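Local atomic coordinates of conserved exported protein (Bacteroides fragilis, PDB entry 3CLW), a protein that is of unproven function but probably hydrolyses O-glycosidic bonds, as glycoside hydrolases of family 30 do. Residues 206-211 with 260-265; 202-207 with 247-252; 226-231 with 269-274. All blocks are in the same frame, centred on the assembly; numbering follows the deposited sequence.

Contact 1: 206-211 with 260-265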
ATOM      1  N   ASP A 206     -22.876   1.109  -7.274  1.00 35.36           N
ATOM      2  CA  ASP A 206     -21.940   2.014  -7.947  1.00 36.15           C
ATOM      3  C   ASP A 206     -20.654   1.271  -8.340  1.00 36.17           C
ATOM      4  O   ASP A 206     -20.216   1.328  -9.477  1.00 35.81           O
ATOM      5  CB  ASP A 206     -21.627   3.208  -7.043  1.00 36.59           C
ATOM      6  CG  ASP A 206     -22.877   4.030  -6.692  1.00 38.40           C
ATOM      7  OD1 ASP A 206     -23.824   4.108  -7.518  1.00 40.83           O
ATOM      8  OD2 ASP A 206     -22.918   4.604  -5.581  1.00 39.38           O
ATOM      9  N   LEU A 207     -20.102   0.535  -7.386  1.00 35.85           N
ATOM     10  CA  LEU A 207     -18.871  -0.187  -7.584  1.00 35.79           C
ATOM     11  C   LEU A 207     -19.007  -1.213  -8.696  1.00 36.30           C
ATOM     12  O   LEU A 207     -18.108  -1.356  -9.541  1.00 35.39           O
ATOM     13  CB  LEU A 207     -18.442  -0.862  -6.269  1.00 35.09           C
ATOM     14  CG  LEU A 207     -17.981   0.111  -5.176  1.00 36.02           C
ATOM     15  CD1 LEU A 207     -17.711  -0.622  -3.870  1.00 36.30           C
ATOM     16  CD2 LEU A 207     -16.749   0.926  -5.601  1.00 35.18           C
ATOM     17  N   TYR A 208     -20.139  -1.929  -8.688  1.00 36.23           N
ATOM     18  CA  TYR A 208     -20.420  -2.950  -9.684  1.00 35.62           C
ATOM     19  C   TYR A 208     -20.460  -2.342 -11.084  1.00 34.80           C
ATOM     20  O   TYR A 208     -19.894  -2.904 -12.027  1.00 34.58           O
ATOM     21  CB  TYR A 208     -21.723  -3.724  -9.330  1.00 36.87           C
ATOM     22  CG  TYR A 208     -22.139  -4.734 -10.374  1.00 36.92           C
ATOM     23  CD1 TYR A 208     -21.872  -6.078 -10.216  1.00 36.88           C
ATOM     24  CD2 TYR A 208     -22.788  -4.319 -11.548  1.00 40.40           C
ATOM     25  CE1 TYR A 208     -22.257  -7.007 -11.195  1.00 39.67           C
ATOM     26  CE2 TYR A 208     -23.174  -5.229 -12.540  1.00 38.57           C
ATOM     27  CZ  TYR A 208     -22.909  -6.563 -12.358  1.00 39.55           C
ATOM     28  OH  TYR A 208     -23.301  -7.457 -13.338  1.00 39.87           O
ATOM     29  N   ARG A 209     -21.102  -1.194 -11.217  1.00 34.93           N
ATOM     30  CA  ARG A 209     -21.165  -0.519 -12.507  1.00 37.22           C
ATOM     31  C   ARG A 209     -19.797  -0.084 -12.991  1.00 36.54           C
ATOM     32  O   ARG A 209     -19.497  -0.244 -14.164  1.00 37.70           O
ATOM     33  CB  ARG A 209     -22.108   0.697 -12.502  1.00 37.12           C
ATOM     34  CG  ARG A 209     -23.573   0.370 -12.592  1.00 40.27           C
ATOM     35  CD  ARG A 209     -24.410   1.609 -12.945  1.00 40.34           C
ATOM     36  NE  ARG A 209     -24.357   1.980 -14.374  1.00 43.47           N
ATOM     37  CZ  ARG A 209     -24.829   3.132 -14.864  1.00 43.75           C
ATOM     38  NH1 ARG A 209     -25.374   4.051 -14.065  1.00 42.47           N
ATOM     39  NH2 ARG A 209     -24.763   3.371 -16.157  1.00 44.51           N
ATOM     40  N   MET A 210     -18.972   0.472 -12.092  1.00 36.13           N
ATOM     41  CA  MET A 210     -17.644   0.885 -12.460  1.00 34.64           C
ATOM     42  C   MET A 210     -16.856  -0.331 -12.943  1.00 34.78           C
ATOM     43  O   MET A 210     -16.200  -0.281 -13.976  1.00 34.42           O
ATOM     44  CB  MET A 210     -16.952   1.641 -11.317  1.00 34.99           C
ATOM     45  CG  MET A 210     -17.287   3.190 -11.260  1.00 34.42           C
ATOM     46  SD  MET A 210     -17.297   4.052 -12.872  1.00 30.30           S
ATOM     47  CE  MET A 210     -15.634   3.592 -13.433  1.00 31.60           C
ATOM     48  N   VAL A 211     -16.966  -1.449 -12.236  1.00 35.21           N
ATOM     49  CA  VAL A 211     -16.295  -2.664 -12.696  1.00 35.46           C
ATOM     50  C   VAL A 211     -16.794  -3.080 -14.089  1.00 35.35           C
ATOM     51  O   VAL A 211     -16.010  -3.340 -14.984  1.00 35.03           O
ATOM     52  CB  VAL A 211     -16.414  -3.819 -11.685  1.00 35.39           C
ATOM     53  CG1 VAL A 211     -15.813  -5.095 -12.267  1.00 35.22           C
ATOM     54  CG2 VAL A 211     -15.703  -3.452 -10.399  1.00 36.46           C
ATOM     55  N   GLY A 260     -23.198 -13.729  -4.952  1.00 48.37           N
ATOM     56  CA  GLY A 260     -23.408 -12.460  -4.258  1.00 46.01           C
ATOM     57  C   GLY A 260     -24.218 -11.496  -5.097  1.00 45.09           C
ATOM     58  O   GLY A 260     -24.108 -11.495  -6.317  1.00 44.20           O
ATOM     59  N   GLN A 261     -25.024 -10.666  -4.445  1.00 44.37           N
ATOM     60  CA  GLN A 261     -25.879  -9.707  -5.152  1.00 44.92           C
ATOM     61  C   GLN A 261     -25.145  -8.878  -6.201  1.00 44.76           C
ATOM     62  O   GLN A 261     -25.681  -8.570  -7.275  1.00 45.20           O
ATOM     63  CB  GLN A 261     -26.518  -8.744  -4.161  1.00 45.34           C
ATOM     64  CG  GLN A 261     -27.665  -7.934  -4.763  1.00 47.51           C
ATOM     65  CD  GLN A 261     -28.232  -6.917  -3.783  1.00 49.04           C
ATOM     66  OE1 GLN A 261     -27.998  -7.002  -2.574  1.00 49.98           O
ATOM     67  NE2 GLN A 261     -28.957  -5.939  -4.304  1.00 47.65           N
ATOM     68  N   TYR A 262     -23.924  -8.479  -5.873  1.00 43.69           N
ATOM     69  CA  TYR A 262     -23.164  -7.659  -6.779  1.00 42.44           C
ATOM     70  C   TYR A 262     -21.866  -8.353  -7.118  1.00 41.73           C
ATOM     71  O   TYR A 262     -20.804  -7.730  -7.104  1.00 41.86           O
ATOM     72  CB  TYR A 262     -22.887  -6.317  -6.138  1.00 42.00           C
ATOM     73  CG  TYR A 262     -24.106  -5.527  -5.780  1.00 41.15           C
ATOM     74  CD1 TYR A 262     -24.783  -4.794  -6.741  1.00 40.88           C
ATOM     75  CD2 TYR A 262     -24.572  -5.488  -4.462  1.00 43.30           C
ATOM     76  CE1 TYR A 262     -25.904  -4.048  -6.410  1.00 40.41           C
ATOM     77  CE2 TYR A 262     -25.689  -4.727  -4.114  1.00 42.69           C
ATOM     78  CZ  TYR A 262     -26.342  -4.020  -5.111  1.00 41.14           C
ATOM     79  OH  TYR A 262     -27.431  -3.268  -4.804  1.00 42.62           O
ATOM     80  N   SER A 263     -21.957  -9.648  -7.389  1.00 40.43           N
ATOM     81  CA  SER A 263     -20.784 -10.450  -7.708  1.00 39.91           C
ATOM     82  C   SER A 263     -20.105  -9.906  -8.960  1.00 39.85           C
ATOM     83  O   SER A 263     -20.765  -9.701  -9.985  1.00 38.80           O
ATOM     84  CB  SER A 263     -21.137 -11.935  -7.892  1.00 39.60           C
ATOM     85  OG  SER A 263     -19.963 -12.722  -8.084  1.00 36.85           O
ATOM     86  N   VAL A 264     -18.787  -9.672  -8.858  1.00 40.16           N
ATOM     87  CA  VAL A 264     -17.989  -9.147  -9.981  1.00 39.19           C
ATOM     88  C   VAL A 264     -17.078 -10.214 -10.577  1.00 39.64           C
ATOM     89  O   VAL A 264     -16.368  -9.970 -11.550  1.00 39.70           O
ATOM     90  CB  VAL A 264     -17.169  -7.896  -9.556  1.00 40.01           C
ATOM     91  CG1 VAL A 264     -18.107  -6.743  -9.236  1.00 38.65           C
ATOM     92  CG2 VAL A 264     -16.233  -8.188  -8.353  1.00 38.27           C
ATOM     93  N   LEU A 265     -17.134 -11.413 -10.006  1.00 39.69           N
ATOM     94  CA  LEU A 265     -16.207 -12.506 -10.325  1.00 39.50           C
ATOM     95  C   LEU A 265     -16.209 -12.862 -11.811  1.00 39.63           C
ATOM     96  O   LEU A 265     -15.185 -13.247 -12.355  1.00 39.35           O
ATOM     97  CB  LEU A 265     -16.514 -13.754  -9.466  1.00 40.03           C
ATOM     98  CG  LEU A 265     -16.256 -13.721  -7.939  1.00 40.08           C
ATOM     99  CD1 LEU A 265     -16.602 -15.084  -7.318  1.00 38.71           C
ATOM    100  CD2 LEU A 265     -14.803 -13.294  -7.550  1.00 39.18           C
TER

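Contact 2: 202-207 with 247-252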
ATOM      1  N   ALA A 202     -19.461   5.703  -2.257  1.00 35.99           N
ATOM      2  CA  ALA A 202     -20.092   4.936  -3.327  1.00 36.51           C
ATOM      3  C   ALA A 202     -20.721   3.661  -2.782  1.00 36.43           C
ATOM      4  O   ALA A 202     -20.204   3.082  -1.832  1.00 36.31           O
ATOM      5  CB  ALA A 202     -19.080   4.605  -4.477  1.00 36.18           C
ATOM      6  N   THR A 203     -21.820   3.235  -3.399  1.00 36.02           N
ATOM      7  CA  THR A 203     -22.508   2.010  -2.998  1.00 36.63           C
ATOM      8  C   THR A 203     -21.966   0.806  -3.792  1.00 36.51           C
ATOM      9  O   THR A 203     -21.229   0.984  -4.770  1.00 36.68           O
ATOM     10  CB  THR A 203     -24.040   2.095  -3.233  1.00 36.37           C
ATOM     11  OG1 THR A 203     -24.293   2.026  -4.632  1.00 37.28           O
ATOM     12  CG2 THR A 203     -24.647   3.391  -2.659  1.00 35.11           C
ATOM     13  N   LYS A 204     -22.313  -0.405  -3.360  1.00 35.53           N
ATOM     14  CA  LYS A 204     -21.899  -1.586  -4.102  1.00 35.62           C
ATOM     15  C   LYS A 204     -22.490  -1.571  -5.510  1.00 35.84           C
ATOM     16  O   LYS A 204     -21.832  -2.021  -6.454  1.00 35.94           O
ATOM     17  CB  LYS A 204     -22.216  -2.888  -3.376  1.00 34.98           C
ATOM     18  CG  LYS A 204     -21.449  -3.048  -2.088  1.00 34.18           C
ATOM     19  CD  LYS A 204     -21.658  -4.419  -1.495  1.00 36.22           C
ATOM     20  CE  LYS A 204     -23.038  -4.607  -0.822  1.00 35.97           C
ATOM     21  NZ  LYS A 204     -23.243  -3.606   0.244  1.00 35.05           N
ATOM     22  N   ALA A 205     -23.701  -1.025  -5.663  1.00 35.34           N
ATOM     23  CA  ALA A 205     -24.261  -0.871  -7.005  1.00 35.42           C
ATOM     24  C   ALA A 205     -23.376   0.027  -7.862  1.00 34.99           C
ATOM     25  O   ALA A 205     -23.142  -0.264  -9.032  1.00 35.65           O
ATOM     26  CB  ALA A 205     -25.719  -0.373  -6.971  1.00 34.61           C
ATOM     27  N   ASP A 206     -22.876   1.109  -7.274  1.00 35.36           N
ATOM     28  CA  ASP A 206     -21.940   2.014  -7.947  1.00 36.15           C
ATOM     29  C   ASP A 206     -20.654   1.271  -8.340  1.00 36.17           C
ATOM     30  O   ASP A 206     -20.216   1.328  -9.477  1.00 35.81           O
ATOM     31  CB  ASP A 206     -21.627   3.208  -7.043  1.00 36.59           C
ATOM     32  CG  ASP A 206     -22.877   4.030  -6.692  1.00 38.40           C
ATOM     33  OD1 ASP A 206     -23.824   4.108  -7.518  1.00 40.83           O
ATOM     34  OD2 ASP A 206     -22.918   4.604  -5.581  1.00 39.38           O
ATOM     35  N   LEU A 207     -20.102   0.535  -7.386  1.00 35.85           N
ATOM     36  CA  LEU A 207     -18.871  -0.187  -7.584  1.00 35.79           C
ATOM     37  C   LEU A 207     -19.007  -1.213  -8.696  1.00 36.30           C
ATOM     38  O   LEU A 207     -18.108  -1.356  -9.541  1.00 35.39           O
ATOM     39  CB  LEU A 207     -18.442  -0.862  -6.269  1.00 35.09           C
ATOM     40  CG  LEU A 207     -17.981   0.111  -5.176  1.00 36.02           C
ATOM     41  CD1 LEU A 207     -17.711  -0.622  -3.870  1.00 36.30           C
ATOM     42  CD2 LEU A 207     -16.749   0.926  -5.601  1.00 35.18           C
ATOM     43  N   THR A 247     -24.900   1.260   2.315  1.00 43.25           N
ATOM     44  CA  THR A 247     -23.552   0.993   2.814  1.00 42.33           C
ATOM     45  C   THR A 247     -22.789  -0.054   1.995  1.00 42.25           C
ATOM     46  O   THR A 247     -23.244  -1.196   1.880  1.00 41.66           O
ATOM     47  CB  THR A 247     -23.582   0.602   4.307  1.00 42.05           C
ATOM     48  OG1 THR A 247     -24.198   1.656   5.037  1.00 41.56           O
ATOM     49  CG2 THR A 247     -22.186   0.432   4.854  1.00 42.42           C
ATOM     50  N   PRO A 248     -21.606   0.335   1.434  1.00 41.70           N
ATOM     51  CA  PRO A 248     -20.736  -0.643   0.773  1.00 40.81           C
ATOM     52  C   PRO A 248     -19.995  -1.506   1.786  1.00 40.50           C
ATOM     53  O   PRO A 248     -18.755  -1.564   1.782  1.00 40.88           O
ATOM     54  CB  PRO A 248     -19.774   0.241  -0.038  1.00 40.80           C
ATOM     55  CG  PRO A 248     -19.648   1.477   0.812  1.00 41.31           C
ATOM     56  CD  PRO A 248     -21.029   1.699   1.383  1.00 41.33           C
ATOM     57  N   ASP A 249     -20.751  -2.165   2.661  1.00 39.97           N
ATOM     58  CA  ASP A 249     -20.204  -3.209   3.507  1.00 39.70           C
ATOM     59  C   ASP A 249     -20.455  -4.549   2.836  1.00 39.47           C
ATOM     60  O   ASP A 249     -20.867  -4.605   1.661  1.00 38.85           O
ATOM     61  CB  ASP A 249     -20.798  -3.163   4.925  1.00 40.01           C
ATOM     62  CG  ASP A 249     -22.291  -3.533   4.963  1.00 41.78           C
ATOM     63  OD1 ASP A 249     -22.818  -3.698   6.087  1.00 42.91           O
ATOM     64  OD2 ASP A 249     -22.930  -3.644   3.882  1.00 40.93           O
ATOM     65  N   ASP A 250     -20.179  -5.619   3.569  1.00 39.27           N
ATOM     66  CA  ASP A 250     -20.394  -6.982   3.079  1.00 40.72           C
ATOM     67  C   ASP A 250     -19.707  -7.265   1.744  1.00 40.34           C
ATOM     68  O   ASP A 250     -20.206  -8.063   0.926  1.00 40.40           O
ATOM     69  CB  ASP A 250     -21.906  -7.288   2.996  1.00 40.89           C
ATOM     70  CG  ASP A 250     -22.189  -8.764   2.843  1.00 43.81           C
ATOM     71  OD1 ASP A 250     -21.504  -9.554   3.519  1.00 43.82           O
ATOM     72  OD2 ASP A 250     -23.082  -9.131   2.019  1.00 48.78           O
ATOM     73  N   ILE A 251     -18.560  -6.606   1.526  1.00 39.85           N
ATOM     74  CA  ILE A 251     -17.823  -6.690   0.260  1.00 38.78           C
ATOM     75  C   ILE A 251     -17.483  -8.133  -0.140  1.00 39.20           C
ATOM     76  O   ILE A 251     -17.732  -8.539  -1.273  1.00 39.28           O
ATOM     77  CB  ILE A 251     -16.520  -5.806   0.262  1.00 38.58           C
ATOM     78  CG1 ILE A 251     -16.866  -4.306   0.382  1.00 38.88           C
ATOM     79  CG2 ILE A 251     -15.632  -6.117  -0.949  1.00 36.34           C
ATOM     80  CD1 ILE A 251     -17.694  -3.692  -0.776  1.00 35.74           C
ATOM     81  N   ILE A 252     -16.918  -8.907   0.774  1.00 39.61           N
ATOM     82  CA  ILE A 252     -16.507 -10.246   0.396  1.00 40.61           C
ATOM     83  C   ILE A 252     -17.670 -11.088  -0.171  1.00 41.65           C
ATOM     84  O   ILE A 252     -17.568 -11.603  -1.279  1.00 41.91           O
ATOM     85  CB  ILE A 252     -15.748 -10.979   1.535  1.00 41.08           C
ATOM     86  CG1 ILE A 252     -14.419 -10.231   1.841  1.00 41.78           C
ATOM     87  CG2 ILE A 252     -15.503 -12.429   1.142  1.00 39.58           C
ATOM     88  CD1 ILE A 252     -13.678 -10.668   3.133  1.00 40.78           C
TER

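Contact 3: 226-231 with 269-274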
ATOM      1  N   LYS A 226      -5.840  -4.689 -15.240  1.00 35.30           N
ATOM      2  CA  LYS A 226      -6.927  -5.241 -14.466  1.00 34.75           C
ATOM      3  C   LYS A 226      -7.499  -4.291 -13.420  1.00 34.92           C
ATOM      4  O   LYS A 226      -6.841  -3.335 -12.985  1.00 34.58           O
ATOM      5  CB  LYS A 226      -6.475  -6.542 -13.816  1.00 35.78           C
ATOM      6  CG  LYS A 226      -6.274  -7.685 -14.797  1.00 36.36           C
ATOM      7  CD  LYS A 226      -5.694  -8.846 -14.055  1.00 40.33           C
ATOM      8  CE  LYS A 226      -4.974  -9.858 -14.955  1.00 44.22           C
ATOM      9  NZ  LYS A 226      -5.799 -10.435 -16.074  1.00 44.93           N
ATOM     10  N   ILE A 227      -8.730  -4.580 -13.000  1.00 34.41           N
ATOM     11  CA  ILE A 227      -9.529  -3.676 -12.180  1.00 33.70           C
ATOM     12  C   ILE A 227      -9.483  -4.111 -10.725  1.00 34.08           C
ATOM     13  O   ILE A 227      -9.804  -5.258 -10.416  1.00 34.16           O
ATOM     14  CB  ILE A 227     -11.012  -3.686 -12.616  1.00 34.02           C
ATOM     15  CG1 ILE A 227     -11.165  -3.401 -14.121  1.00 33.47           C
ATOM     16  CG2 ILE A 227     -11.838  -2.729 -11.753  1.00 32.17           C
ATOM     17  CD1 ILE A 227     -12.499  -3.965 -14.691  1.00 33.07           C
ATOM     18  N   LEU A 228      -9.113  -3.180  -9.843  1.00 33.96           N
ATOM     19  CA  LEU A 228      -8.984  -3.454  -8.415  1.00 34.32           C
ATOM     20  C   LEU A 228      -9.981  -2.653  -7.598  1.00 34.20           C
ATOM     21  O   LEU A 228     -10.046  -1.425  -7.719  1.00 34.59           O
ATOM     22  CB  LEU A 228      -7.548  -3.158  -7.915  1.00 34.47           C
ATOM     23  CG  LEU A 228      -7.334  -3.402  -6.403  1.00 36.00           C
ATOM     24  CD1 LEU A 228      -7.538  -4.878  -6.007  1.00 34.76           C
ATOM     25  CD2 LEU A 228      -5.988  -2.879  -5.882  1.00 34.49           C
ATOM     26  N   ILE A 229     -10.730  -3.361  -6.747  1.00 33.81           N
ATOM     27  CA  ILE A 229     -11.705  -2.758  -5.837  1.00 33.19           C
ATOM     28  C   ILE A 229     -11.610  -3.508  -4.515  1.00 33.57           C
ATOM     29  O   ILE A 229     -11.013  -4.558  -4.469  1.00 33.91           O
ATOM     30  CB  ILE A 229     -13.166  -2.832  -6.450  1.00 33.15           C
ATOM     31  CG1 ILE A 229     -13.563  -4.287  -6.714  1.00 32.84           C
ATOM     32  CG2 ILE A 229     -13.239  -2.018  -7.752  1.00 31.10           C
ATOM     33  CD1 ILE A 229     -15.042  -4.556  -6.677  1.00 36.64           C
ATOM     34  N   PRO A 230     -12.274  -3.031  -3.447  1.00 34.43           N
ATOM     35  CA  PRO A 230     -12.994  -1.757  -3.298  1.00 35.00           C
ATOM     36  C   PRO A 230     -12.257  -0.635  -2.584  1.00 35.63           C
ATOM     37  O   PRO A 230     -12.795   0.475  -2.502  1.00 36.56           O
ATOM     38  CB  PRO A 230     -14.218  -2.167  -2.485  1.00 34.29           C
ATOM     39  CG  PRO A 230     -13.675  -3.267  -1.589  1.00 33.95           C
ATOM     40  CD  PRO A 230     -12.545  -3.945  -2.316  1.00 33.37           C
ATOM     41  N   GLU A 231     -11.066  -0.902  -2.045  1.00 36.31           N
ATOM     42  CA  GLU A 231     -10.301   0.144  -1.323  1.00 36.71           C
ATOM     43  C   GLU A 231     -11.096   0.724  -0.151  1.00 36.76           C
ATOM     44  O   GLU A 231     -11.044   1.949   0.119  1.00 36.10           O
ATOM     45  CB  GLU A 231      -9.868   1.290  -2.257  1.00 36.26           C
ATOM     46  CG  GLU A 231      -9.151   0.845  -3.512  1.00 37.44           C
ATOM     47  CD  GLU A 231      -7.628   0.787  -3.361  1.00 38.76           C
ATOM     48  OE1 GLU A 231      -6.945   0.715  -4.417  1.00 39.47           O
ATOM     49  OE2 GLU A 231      -7.115   0.817  -2.208  1.00 37.63           O
ATOM     50  N   ASN A 269     -11.873  -8.786 -16.898  1.00 37.39           N
ATOM     51  CA  ASN A 269     -10.745  -7.874 -16.652  1.00 36.55           C
ATOM     52  C   ASN A 269     -10.610  -7.457 -15.198  1.00 36.48           C
ATOM     53  O   ASN A 269      -9.819  -6.563 -14.872  1.00 35.91           O
ATOM     54  CB  ASN A 269     -10.804  -6.660 -17.584  1.00 35.74           C
ATOM     55  CG  ASN A 269     -10.687  -7.050 -19.024  1.00 34.95           C
ATOM     56  OD1 ASN A 269      -9.743  -7.744 -19.398  1.00 32.51           O
ATOM     57  ND2 ASN A 269     -11.633  -6.606 -19.850  1.00 31.83           N
ATOM     58  N   LEU A 270     -11.389  -8.116 -14.335  1.00 36.46           N
ATOM     59  CA  LEU A 270     -11.268  -7.936 -12.894  1.00 36.20           C
ATOM     60  C   LEU A 270      -9.956  -8.536 -12.436  1.00 36.52           C
ATOM     61  O   LEU A 270      -9.629  -9.670 -12.801  1.00 37.10           O
ATOM     62  CB  LEU A 270     -12.398  -8.638 -12.152  1.00 35.80           C
ATOM     63  CG  LEU A 270     -12.433  -8.449 -10.614  1.00 35.90           C
ATOM     64  CD1 LEU A 270     -13.033  -7.105 -10.180  1.00 31.36           C
ATOM     65  CD2 LEU A 270     -13.166  -9.644  -9.923  1.00 35.73           C
ATOM     66  N   PHE A 271      -9.210  -7.780 -11.635  1.00 35.93           N
ATOM     67  CA  PHE A 271      -8.134  -8.363 -10.870  1.00 34.94           C
ATOM     68  C   PHE A 271      -8.758  -9.152  -9.728  1.00 35.31           C
ATOM     69  O   PHE A 271      -9.489  -8.581  -8.898  1.00 35.08           O
ATOM     70  CB  PHE A 271      -7.215  -7.268 -10.330  1.00 34.71           C
ATOM     71  CG  PHE A 271      -6.058  -7.788  -9.532  1.00 34.38           C
ATOM     72  CD1 PHE A 271      -5.430  -8.999  -9.876  1.00 34.06           C
ATOM     73  CD2 PHE A 271      -5.546  -7.039  -8.461  1.00 37.04           C
ATOM     74  CE1 PHE A 271      -4.336  -9.464  -9.140  1.00 33.62           C
ATOM     75  CE2 PHE A 271      -4.458  -7.514  -7.717  1.00 32.91           C
ATOM     76  CZ  PHE A 271      -3.876  -8.733  -8.054  1.00 32.65           C
ATOM     77  N   ASN A 272      -8.462 -10.456  -9.678  1.00 34.66           N
ATOM     78  CA  ASN A 272      -9.116 -11.351  -8.739  1.00 35.24           C
ATOM     79  C   ASN A 272      -8.478 -11.242  -7.360  1.00 34.95           C
ATOM     80  O   ASN A 272      -7.667 -12.083  -6.950  1.00 35.14           O
ATOM     81  CB  ASN A 272      -9.113 -12.809  -9.271  1.00 35.81           C
ATOM     82  CG  ASN A 272      -9.823 -13.797  -8.331  1.00 35.91           C
ATOM     83  OD1 ASN A 272     -10.795 -13.453  -7.655  1.00 34.24           O
ATOM     84  ND2 ASN A 272      -9.323 -15.029  -8.295  1.00 34.91           N
ATOM     85  N   CYS A 273      -8.915 -10.216  -6.643  1.00 34.31           N
ATOM     86  CA  CYS A 273      -8.240  -9.702  -5.455  1.00 34.06           C
ATOM     87  C   CYS A 273      -9.155  -8.657  -4.841  1.00 33.41           C
ATOM     88  O   CYS A 273      -9.788  -7.866  -5.545  1.00 34.16           O
ATOM     89  CB  CYS A 273      -6.900  -9.043  -5.839  1.00 33.60           C
ATOM     90  SG  CYS A 273      -5.928  -8.393  -4.470  1.00 34.49           S
ATOM     91  N   VAL A 274      -9.236  -8.668  -3.519  1.00 33.47           N
ATOM     92  CA  VAL A 274      -9.974  -7.658  -2.751  1.00 32.49           C
ATOM     93  C   VAL A 274      -8.940  -6.709  -2.105  1.00 32.69           C
ATOM     94  O   VAL A 274      -7.977  -7.169  -1.488  1.00 32.71           O
ATOM     95  CB  VAL A 274     -10.806  -8.354  -1.653  1.00 32.42           C
ATOM     96  CG1 VAL A 274     -11.512  -7.350  -0.733  1.00 32.38           C
ATOM     97  CG2 VAL A 274     -11.791  -9.326  -2.253  1.00 31.99           C
TER
HETATM   98  O   HOH W   1     -10.570  -6.458  -7.386  1.00 32.10           O

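Contact 1: 206-211 with 260-265
Tyr208 and Tyr262 mark the closest backbone approach, their CA atoms 6.2 Å apart, where helix 204-221 runs past the irregular chain of 260-265. The fold is the TIM barrel of the family 30 glycoside hydrolases; here one of its outer helices is covered by the loop that leads from helix 251-256 into strand 270-276. No hydrogen bond links the two segments, and the contact rests on the tyrosine side chains and a valine pair.

With CG opposite the backbone N (chi1 176°), the Tyr208 ring swings off the helix and lies against the loop backbone. It meets that backbone with its edge: the carbonyl oxygens of Tyr262 and Ser263 both lie in the plane of the ring, the first 3.7 Å from Tyr208 CD1. The hydroxyl carries on beyond the segment to hydrogen-bond Lys266, and Phe267 meets the ring edge-to-face. At its root, Tyr208 CB touches Tyr262 CD1 at 4.1 Å, while Gln261 CG sits over one face of the Tyr262 ring.

One turn along the helix, Val211 crosses Val264 at about a right angle, with Val211 CG1 4.1 Å from Val264 CB. Val264 CG1 also reaches Tyr208 CD1 at 3.9 Å, joining the aromatic and aliphatic halves. The tightest approach is at the ring edge, where Tyr208 CE1 comes within 3.3 Å of Ser263 O.

Contact 2: 202-207 with 247-252
Lys204, in the first turn of helix 204-221, is buried, and its ammonium group turns to the backbone of 247-249. Its NZ donates to Asp249 O at 2.9 Å. The bond is not aimed at a lone pair: the C=O...N angle is 135° and the nitrogen stands above the carbonyl plane, 37° out of it. Thr247 O is just as near NZ, but the angle there is poor for a hydrogen bond. Asp249 OD2 adds only a long salt bridge to the same nitrogen, at 3.7 Å; its sister oxygen OD1 is taken by the backbone N of Ile241. Two bends near the end of the lysine chain turn NZ back toward the turn it binds.

That turn is an inverse gamma turn centred on Pro248, closed by a weak bond from Asp249 N to Thr247 O. In the barrel it belongs to the excursion between strand 226-232 and helix 251-256, and the contact sets it against the start of the preceding helix. The aliphatic part of Lys204 lies along this surface: CG is 3.8 Å from Pro248 CA, and the side chain passes aslant over Ile251, Lys204 CG lying 4.0 Å from Ile251 CD1. The proline ring also meets segment 202-207, Pro248 CG lying 3.1 Å from Ala202 O.

A capping box closes the start of the helix. Asp206 N donates to Thr203 OG1, and Thr203 N returns a nearly straight bond to Asp206 OD2, which also accepts from Ile150 N. Deeper in, Leu207 CD1 packs against both Pro248 CB and Ile251 CD1, 4.4 Å from each.

Contact 3: 226-231 with 269-274
Leu228 and Phe271 lie side by side and point the same way from their parallel strands, Leu228 CD1 meeting Phe271 CD2 at 3.8 Å. The Lys226 side chain crosses that of Phe271 at about a right angle, Lys226 CB packing on Phe271 CB at 3.6 Å and its CD coming near the ring at CD1 before the chain leads its amine away. Cys273 CB rests over one face of the Phe271 ring, offset toward the rim.

Side chains of Ile227, Ile229, Leu270 and Val274 occupy the reverse face. Between the strands, Ile227 N donates to Asn269 O at 2.9 Å in the carbonyl plane, and Phe271 N answers to Ile227 O, tilted from that carbonyl's plane. Regular pairing then lapses, because the chain turns a corner at Asn272 in an inverse gamma turn. A water lies between the strands here, accepting from Ile229 N and 2.8 Å from Phe271 O. Past it, Pro230, which follows a cis peptide, sets CD against Val274 CG1 at 3.9 Å.

These are neighbouring strands of a TIM barrel, the two ends of a beta-alpha-beta unit through helix 251-256. Strands 178-182 and 307-310 flank the pair; Trp309 meets Phe271 edge-to-face, while helices 204-221 and 251-256 cover the side of Ile227 and Ile229.

In the fold
Contacts 1 and 2 share Asp206 and Leu207 on helix 204-221, their centres about 8 Å apart, and Tyr262 bridges them: its CD2 lies 3.7 Å from Lys204 CB. Contact 3 is the strand layer beneath, its centre about 10 Å from that of contact 1 and 13 Å from that of contact 2. Val211 CG2 reaches Ile229 CG2 at 3.9 Å, and Ile251 CG2 touches Pro230 CG at 3.5 Å. No ligand marks an active site, but Glu231, tied to Arg69, Ser182, Ser311 and His277, lies near the C-terminal end of its strand, the side where TIM-barrel enzymes hold their active sites.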